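OHCU decarboxylase (Arabidopsis thaliana, PDB 2Q37) catalyses the last two steps of uric acid breakdown, this N-terminal domain carrying out the stereoselective decarboxylation of OHCU to (S)-allantoin. Local coordinates at residues F129-R138 with L159-I169. Residues are numbered along the deposited sequence; the frame is centred on the assembly and turned at random.
Sequences FIFIICASGR and LEIAAMEQMKI. With 3AL (1-[(4S)-2,5-dioxoimidazolidin-4-yl]urea), chain B.
The extended loop around I132-C134 runs along helix 155-178, nearest it where the CA atoms of I133 and E165 are 5.0 Å apart. E165 points toward the loop, CG anti to the carbonyl carbon (chi1 -73°) and chain bent at chi2, which brings OE1 against the C134 backbone. The anti lone pair of E165 OE1 accepts the N-H of C134 N at 2.8 Å, nearly straight (N-H...O angle 175°). K168 NZ forms a hydrogen-bonded salt bridge to E165 OE2 at 3.1 Å, on its syn side and tilted from the carboxylate plane, while that of R138 NH2 to E165 OE1 is long at 3.9 Å. I132 CB rests on A162 CB at 4.0 Å one turn before E165, and C134 CB on I169 CG1 at 3.8 Å one turn after. With E165 cut back to an alanine, the C134 N-H would probably lose its acceptor, and K168, with R138 more distantly, their shared carboxylate. F131, I133 and A135 peptide groups hydrogen-bond (S)-allantoin, I133 through both N and O, and I169 CD1 packs against its ring. Gripping the C134 N-H from the side away from the ligand, E165 likely steadies this backbone as a second-shell residue.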
loop_
_atom_site.group_PDB
_atom_site.type_symbol
_atom_site.label_atom_id
_atom_site.label_comp_id
_atom_site.label_asym_id
_atom_site.label_seq_id
_atom_site.Cartn_x
_atom_site.Cartn_y
_atom_site.Cartn_z
ATOM N N PHE A 129 -7.306 1.416 6.055
ATOM C CA PHE A 129 -7.864 2.630 5.468
ATOM C C PHE A 129 -9.367 2.386 5.449
ATOM O O PHE A 129 -9.808 1.242 5.627
ATOM C CB PHE A 129 -7.296 2.881 4.062
ATOM C CG PHE A 129 -7.204 1.647 3.207
ATOM C CD1 PHE A 129 -8.342 1.137 2.554
ATOM C CD2 PHE A 129 -5.979 0.981 3.050
ATOM C CE1 PHE A 129 -8.260 -0.020 1.759
ATOM C CE2 PHE A 129 -5.881 -0.186 2.253
ATOM C CZ PHE A 129 -7.023 -0.687 1.607
ATOM N N ILE A 130 -10.163 3.433 5.266
ATOM C CA ILE A 130 -11.614 3.254 5.261
ATOM C C ILE A 130 -12.122 2.585 3.982
ATOM O O ILE A 130 -11.395 2.458 2.998
ATOM C CB ILE A 130 -12.370 4.611 5.440
ATOM C CG1 ILE A 130 -12.037 5.560 4.296
ATOM C CG2 ILE A 130 -11.970 5.265 6.745
ATOM C CD1 ILE A 130 -12.973 6.743 4.236
ATOM N N PHE A 131 -13.376 2.148 4.015
ATOM C CA PHE A 131 -14.007 1.513 2.867
ATOM C C PHE A 131 -14.294 2.585 1.781
ATOM O O PHE A 131 -15.051 3.536 2.013
ATOM C CB PHE A 131 -15.299 0.838 3.327
ATOM C CG PHE A 131 -16.108 0.253 2.209
ATOM C CD1 PHE A 131 -15.625 -0.828 1.469
ATOM C CD2 PHE A 131 -17.371 0.770 1.900
ATOM C CE1 PHE A 131 -16.403 -1.389 0.429
ATOM C CE2 PHE A 131 -18.153 0.216 0.864
ATOM C CZ PHE A 131 -17.668 -0.863 0.131
ATOM N N ILE A 132 -13.683 2.422 0.609
ATOM C CA ILE A 132 -13.832 3.362 -0.512
ATOM C C ILE A 132 -14.631 2.746 -1.659
ATOM O O ILE A 132 -14.324 1.659 -2.140
ATOM C CB ILE A 132 -12.459 3.784 -1.081
ATOM C CG1 ILE A 132 -11.578 4.349 0.045
ATOM C CG2 ILE A 132 -12.644 4.844 -2.189
ATOM C CD1 ILE A 132 -12.127 5.637 0.673
ATOM N N ILE A 133 -15.659 3.451 -2.096
ATOM C CA ILE A 133 -16.496 2.973 -3.181
ATOM C C ILE A 133 -17.157 4.195 -3.773
ATOM O O ILE A 133 -17.551 5.105 -3.034
ATOM C CB ILE A 133 -17.608 2.026 -2.664
ATOM C CG1 ILE A 133 -18.254 1.267 -3.830
ATOM C CG2 ILE A 133 -18.694 2.832 -1.955
ATOM C CD1 ILE A 133 -19.454 0.342 -3.415
ATOM N N CYS A 134 -17.258 4.229 -5.094
ATOM C CA CYS A 134 -17.915 5.333 -5.762
ATOM C C CYS A 134 -19.402 5.100 -5.487
ATOM O O CYS A 134 -19.963 4.094 -5.901
ATOM C CB CYS A 134 -17.623 5.287 -7.267
ATOM S SG CYS A 134 -18.315 6.655 -8.251
ATOM N N ALA A 135 -20.019 6.005 -4.732
ATOM C CA ALA A 135 -21.448 5.924 -4.403
ATOM C C ALA A 135 -22.162 6.760 -5.461
ATOM O O ALA A 135 -21.533 7.617 -6.093
ATOM C CB ALA A 135 -21.686 6.512 -3.037
ATOM N N SER A 136 -23.444 6.545 -5.693
ATOM C CA SER A 136 -24.087 7.378 -6.716
ATOM C C SER A 136 -25.543 7.078 -6.930
ATOM O O SER A 136 -26.418 7.906 -6.657
ATOM C CB SER A 136 -23.366 7.256 -8.047
ATOM O OG SER A 136 -22.830 8.518 -8.408
ATOM N N GLY A 137 -25.801 5.907 -7.475
ATOM C CA GLY A 137 -27.168 5.491 -7.663
ATOM C C GLY A 137 -27.210 4.367 -6.659
ATOM O O GLY A 137 -28.126 3.552 -6.634
ATOM N N ARG A 138 -26.192 4.325 -5.814
ATOM C CA ARG A 138 -26.108 3.271 -4.838
ATOM C C ARG A 138 -26.821 3.616 -3.548
ATOM O O ARG A 138 -26.916 4.777 -3.137
ATOM C CB ARG A 138 -24.644 2.939 -4.565
ATOM C CG ARG A 138 -23.785 2.925 -5.827
ATOM C CD ARG A 138 -23.410 1.528 -6.293
ATOM N NE ARG A 138 -21.959 1.428 -6.481
ATOM C CZ ARG A 138 -21.279 1.996 -7.480
ATOM N NH1 ARG A 138 -21.921 2.706 -8.414
ATOM N NH2 ARG A 138 -19.944 1.887 -7.518
ATOM N N LEU A 159 -6.588 -2.839 -1.603
ATOM C CA LEU A 159 -5.872 -1.621 -1.926
ATOM C C LEU A 159 -6.008 -1.289 -3.422
ATOM O O LEU A 159 -5.970 -0.120 -3.798
ATOM C CB LEU A 159 -4.405 -1.791 -1.540
ATOM C CG LEU A 159 -3.426 -0.617 -1.466
ATOM C CD1 LEU A 159 -2.554 -0.657 -2.661
ATOM C CD2 LEU A 159 -4.164 0.733 -1.333
ATOM N N GLU A 160 -6.174 -2.299 -4.278
ATOM C CA GLU A 160 -6.305 -2.026 -5.707
ATOM C C GLU A 160 -7.703 -1.566 -6.053
ATOM O O GLU A 160 -7.882 -0.662 -6.860
ATOM C CB GLU A 160 -6.003 -3.254 -6.551
ATOM C CG GLU A 160 -4.549 -3.465 -6.852
ATOM C CD GLU A 160 -4.363 -4.330 -8.089
ATOM O OE1 GLU A 160 -5.079 -5.360 -8.190
ATOM O OE2 GLU A 160 -3.512 -3.973 -8.947
ATOM N N ILE A 161 -8.679 -2.227 -5.447
ATOM C CA ILE A 161 -10.075 -1.920 -5.652
ATOM C C ILE A 161 -10.368 -0.495 -5.152
ATOM O O ILE A 161 -11.025 0.285 -5.833
ATOM C CB ILE A 161 -10.967 -2.958 -4.910
ATOM C CG1 ILE A 161 -10.770 -4.348 -5.530
ATOM C CG2 ILE A 161 -12.435 -2.551 -4.988
ATOM C CD1 ILE A 161 -11.497 -5.476 -4.782
ATOM N N ALA A 162 -9.871 -0.152 -3.972
ATOM C CA ALA A 162 -10.083 1.183 -3.450
ATOM C C ALA A 162 -9.471 2.216 -4.398
ATOM O O ALA A 162 -10.061 3.283 -4.620
ATOM C CB ALA A 162 -9.468 1.319 -2.065
ATOM N N ALA A 163 -8.303 1.904 -4.952
ATOM C CA ALA A 163 -7.613 2.830 -5.856
ATOM C C ALA A 163 -8.462 3.106 -7.085
ATOM O O ALA A 163 -8.513 4.229 -7.589
ATOM C CB ALA A 163 -6.232 2.257 -6.284
HETATM N N MSE A 164 -9.124 2.059 -7.556
HETATM C CA MSE A 164 -9.989 2.128 -8.719
HETATM C C MSE A 164 -11.290 2.881 -8.387
HETATM O O MSE A 164 -11.745 3.728 -9.159
HETATM C CB MSE A 164 -10.299 0.713 -9.183
HETATM C CG MSE A 164 -11.172 0.644 -10.403
HETATM SE SE MSE A 164 -11.727 -1.182 -10.655
HETATM C CE MSE A 164 -10.005 -2.089 -10.330
ATOM N N GLU A 165 -11.897 2.548 -7.252
ATOM C CA GLU A 165 -13.103 3.235 -6.823
ATOM C C GLU A 165 -12.797 4.751 -6.690
ATOM O O GLU A 165 -13.581 5.601 -7.117
ATOM C CB GLU A 165 -13.569 2.675 -5.488
ATOM C CG GLU A 165 -14.166 1.304 -5.600
ATOM C CD GLU A 165 -15.284 1.269 -6.611
ATOM O OE1 GLU A 165 -16.221 2.075 -6.471
ATOM O OE2 GLU A 165 -15.229 0.441 -7.552
ATOM N N GLN A 166 -11.640 5.070 -6.113
ATOM C CA GLN A 166 -11.204 6.446 -5.926
ATOM C C GLN A 166 -11.071 7.141 -7.274
ATOM O O GLN A 166 -11.440 8.300 -7.426
ATOM C CB GLN A 166 -9.860 6.446 -5.193
ATOM C CG GLN A 166 -9.064 7.712 -5.238
ATOM C CD GLN A 166 -9.731 8.844 -4.492
ATOM O OE1 GLN A 166 -10.204 8.677 -3.366
ATOM N NE2 GLN A 166 -9.764 10.018 -5.118
HETATM N N MSE A 167 -10.544 6.425 -8.255
HETATM C CA MSE A 167 -10.363 7.013 -9.568
HETATM C C MSE A 167 -11.707 7.281 -10.209
HETATM O O MSE A 167 -11.878 8.289 -10.885
HETATM C CB MSE A 167 -9.541 6.093 -10.464
HETATM C CG MSE A 167 -9.184 6.713 -11.801
HETATM SE SE MSE A 167 -8.062 8.307 -11.647
HETATM C CE MSE A 167 -9.305 9.647 -12.381
ATOM N N LYS A 168 -12.664 6.380 -10.015
ATOM C CA LYS A 168 -13.983 6.607 -10.585
ATOM C C LYS A 168 -14.608 7.884 -9.986
ATOM O O LYS A 168 -15.204 8.681 -10.702
ATOM C CB LYS A 168 -14.908 5.410 -10.331
ATOM C CG LYS A 168 -14.532 4.138 -11.091
ATOM C CD LYS A 168 -15.676 3.135 -11.032
ATOM C CE LYS A 168 -15.221 1.796 -10.508
ATOM N NZ LYS A 168 -16.359 0.840 -10.378
ATOM N N ILE A 169 -14.455 8.069 -8.678
ATOM C CA ILE A 169 -14.995 9.227 -7.980
ATOM C C ILE A 169 -14.385 10.499 -8.558
ATOM O O ILE A 169 -15.075 11.498 -8.784
ATOM C CB ILE A 169 -14.645 9.177 -6.480
ATOM C CG1 ILE A 169 -15.422 8.050 -5.803
ATOM C CG2 ILE A 169 -14.932 10.537 -5.837
ATOM C CD1 ILE A 169 -14.952 7.713 -4.401
HETATM C C4 3AL B . -16.514 8.432 -0.981
HETATM C C5 3AL B . -16.933 9.813 -1.067
HETATM O O5 3AL B . -16.716 10.805 -0.419
HETATM N N7 3AL B . -17.780 9.984 -2.179
HETATM C C8 3AL B . -17.894 8.730 -2.759
HETATM O O8 3AL B . -18.569 8.525 -3.760
HETATM N N9 3AL B . -17.156 7.774 -2.064
HETATM N N3 3AL B . -16.759 7.881 0.350
HETATM C C2 3AL B . -16.343 6.478 0.560
HETATM N N1 3AL B . -16.531 6.036 1.669
HETATM O O2 3AL B . -15.797 5.809 -0.438
#